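TRAP-T family transporter, DctP (Periplasmic binding) subunit (Sulfitobacter sp. NAS-14.1, PDB 4PF8) probably serves as the periplasmic solute-binding subunit of a TRAP transporter, capturing beta-D-galacturonate for uptake. Local coordinates at residues E47-T50 against E51-G55. Numbering follows the deposited sequence.
Sequences EEVT and EKTGG
Glu51 N and Lys52 N bond back to Glu47 O and Glu48 O, both at 2.9 Å, in the last turn of helix 37-52. Thr53 N continues the i to i-4 pattern to Val49 O, although its own backbone has already left helical angles. A Schellman motif then ends the helix: Gly55 N reaches Thr50 O at 2.8 Å, and Gly54 N bonds to Glu51 O at 3.2 Å. Gly54, at positive phi (63°), is the C-prime residue that reverses the chain.

Among the side chains, Thr53 turns its hydroxyl back on the helix. With chi1 at 65°, Thr53 OG1 sits between its backbone N and carbonyl carbon and donates to Val49 O at 3.0 Å; the same OG1 accepts from Ile57 N. Val49 O is gripped twice, by Thr53 N and OG1 from opposite faces of its plane, while Thr53 CG2 comes within 4.3 Å of Val49 CG1. Thr50 CG2 lies 4.0 Å from Gly55 CA; the Thr50 hydroxyl, with one proton to share between two carbonyl oxygens, bonds chiefly to Ile57 O and also to Met46 O. Glu48 CG and Lys52 CG cross 4.0 Å apart, but the charged ends do not meet. Glu48 OE1 bonds instead to Asn260 of helix 248-282.

An alanine in place of Thr53 would probably leave Val49 O with one bond instead of two and the Ile57 N-H without its hydroxyl partner. The Schellman amides thus close this helix at the protein surface, while the Thr50 and Thr53 hydroxyls tie its end to Ile57, in the segment leading into strand 59-62 of the beta-alpha-beta unit.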
ATOM      1  N   GLU A  47      -3.828  -6.490  20.786  1.00 17.02           N
ATOM      2  CA  GLU A  47      -4.600  -6.442  22.036  1.00 18.61           C
ATOM      3  C   GLU A  47      -5.638  -7.548  22.118  1.00 18.02           C
ATOM      4  O   GLU A  47      -5.802  -8.195  23.165  1.00 19.29           O
ATOM      5  CB  GLU A  47      -5.308  -5.103  22.146  1.00 20.49           C
ATOM      6  CG  GLU A  47      -4.432  -3.992  22.625  1.00 28.46           C
ATOM      7  CD  GLU A  47      -5.211  -2.709  22.781  1.00 37.01           C
ATOM      8  OE1 GLU A  47      -4.802  -1.705  22.153  1.00 46.47           O
ATOM      9  OE2 GLU A  47      -6.232  -2.723  23.523  1.00 44.79           O
ATOM     10  N   GLU A  48      -6.348  -7.787  21.025  1.00 17.33           N
ATOM     11  CA  GLU A  48      -7.395  -8.801  21.045  1.00 18.14           C
ATOM     12  C   GLU A  48      -6.805 -10.197  21.200  1.00 18.15           C
ATOM     13  O   GLU A  48      -7.340 -11.007  21.942  1.00 19.39           O
ATOM     14  CB  GLU A  48      -8.291  -8.741  19.804  1.00 18.69           C
ATOM     15  CG  GLU A  48      -9.417  -9.777  19.861  1.00 19.39           C
ATOM     16  CD  GLU A  48     -10.400  -9.714  18.700  1.00 25.68           C
ATOM     17  OE1 GLU A  48     -11.043 -10.748  18.399  1.00 25.43           O
ATOM     18  OE2 GLU A  48     -10.564  -8.632  18.094  1.00 24.49           O
ATOM     19  N   VAL A  49      -5.734 -10.486  20.475  1.00 16.92           N
ATOM     20  CA  VAL A  49      -5.084 -11.782  20.599  1.00 17.54           C
ATOM     21  C   VAL A  49      -4.641 -11.998  22.041  1.00 21.01           C
ATOM     22  O   VAL A  49      -4.886 -13.056  22.611  1.00 19.32           O
ATOM     23  CB  VAL A  49      -3.899 -11.923  19.615  1.00 15.72           C
ATOM     24  CG1 VAL A  49      -3.116 -13.231  19.883  1.00 18.35           C
ATOM     25  CG2 VAL A  49      -4.410 -11.902  18.198  1.00 15.40           C
ATOM     26  N   THR A  50      -4.015 -11.002  22.654  1.00 18.35           N
ATOM     27  CA  THR A  50      -3.566 -11.172  24.052  1.00 19.72           C
ATOM     28  C   THR A  50      -4.730 -11.373  25.009  1.00 21.34           C
ATOM     29  O   THR A  50      -4.679 -12.218  25.917  1.00 22.59           O
ATOM     30  CB  THR A  50      -2.722  -9.975  24.485  1.00 19.72           C
ATOM     31  OG1 THR A  50      -1.582  -9.894  23.632  1.00 20.05           O
ATOM     32  CG2 THR A  50      -2.255 -10.115  25.909  1.00 21.26           C
ATOM     33  N   GLU A  51      -5.794 -10.614  24.808  1.00 21.61           N
ATOM     34  CA  GLU A  51      -6.974 -10.723  25.657  1.00 23.15           C
ATOM     35  C   GLU A  51      -7.613 -12.109  25.566  1.00 23.71           C
ATOM     36  O   GLU A  51      -7.916 -12.738  26.603  1.00 25.29           O
ATOM     37  CB  GLU A  51      -7.998  -9.642  25.271  1.00 23.20           C
ATOM     38  CG  GLU A  51      -9.379  -9.809  25.920  1.00 37.00           C
ATOM     39  CD  GLU A  51     -10.394  -8.817  25.360  1.00 41.46           C
ATOM     40  OE1 GLU A  51     -11.616  -9.018  25.569  1.00 47.13           O
ATOM     41  OE2 GLU A  51      -9.968  -7.837  24.696  1.00 49.06           O
ATOM     42  N   LYS A  52      -7.816 -12.578  24.335  1.00 22.58           N
ATOM     43  CA  LYS A  52      -8.531 -13.833  24.095  1.00 23.20           C
ATOM     44  C   LYS A  52      -7.704 -15.075  24.404  1.00 24.89           C
ATOM     45  O   LYS A  52      -8.273 -16.153  24.606  1.00 27.24           O
ATOM     46  CB  LYS A  52      -9.030 -13.930  22.658  1.00 22.14           C
ATOM     47  CG  LYS A  52     -10.031 -12.888  22.283  1.00 24.33           C
ATOM     48  CD  LYS A  52     -11.289 -12.949  23.115  1.00 33.54           C
ATOM     49  CE  LYS A  52     -12.382 -12.160  22.416  1.00 36.44           C
ATOM     50  NZ  LYS A  52     -13.510 -11.853  23.325  1.00 36.90           N
ATOM     51  N   THR A  53      -6.375 -14.945  24.403  1.00 22.63           N
ATOM     52  CA  THR A  53      -5.514 -16.061  24.825  1.00 23.27           C
ATOM     53  C   THR A  53      -5.156 -15.966  26.309  1.00 28.33           C
ATOM     54  O   THR A  53      -4.345 -16.735  26.800  1.00 27.89           O
ATOM     55  CB  THR A  53      -4.207 -16.165  24.012  1.00 21.81           C
ATOM     56  OG1 THR A  53      -3.381 -15.009  24.243  1.00 22.57           O
ATOM     57  CG2 THR A  53      -4.497 -16.306  22.522  1.00 21.03           C
ATOM     58  N   GLY A  54      -5.735 -15.007  27.018  1.00 25.90           N
ATOM     59  CA  GLY A  54      -5.487 -14.882  28.443  1.00 26.91           C
ATOM     60  C   GLY A  54      -4.031 -14.586  28.750  1.00 29.44           C
ATOM     61  O   GLY A  54      -3.512 -14.984  29.806  1.00 28.76           O
ATOM     62  N   GLY A  55      -3.379 -13.871  27.835  1.00 24.98           N
ATOM     63  CA  GLY A  55      -1.998 -13.472  28.007  1.00 25.88           C
ATOM     64  C   GLY A  55      -0.992 -14.505  27.542  1.00 25.48           C
ATOM     65  O   GLY A  55       0.213 -14.298  27.678  1.00 30.62           O
TER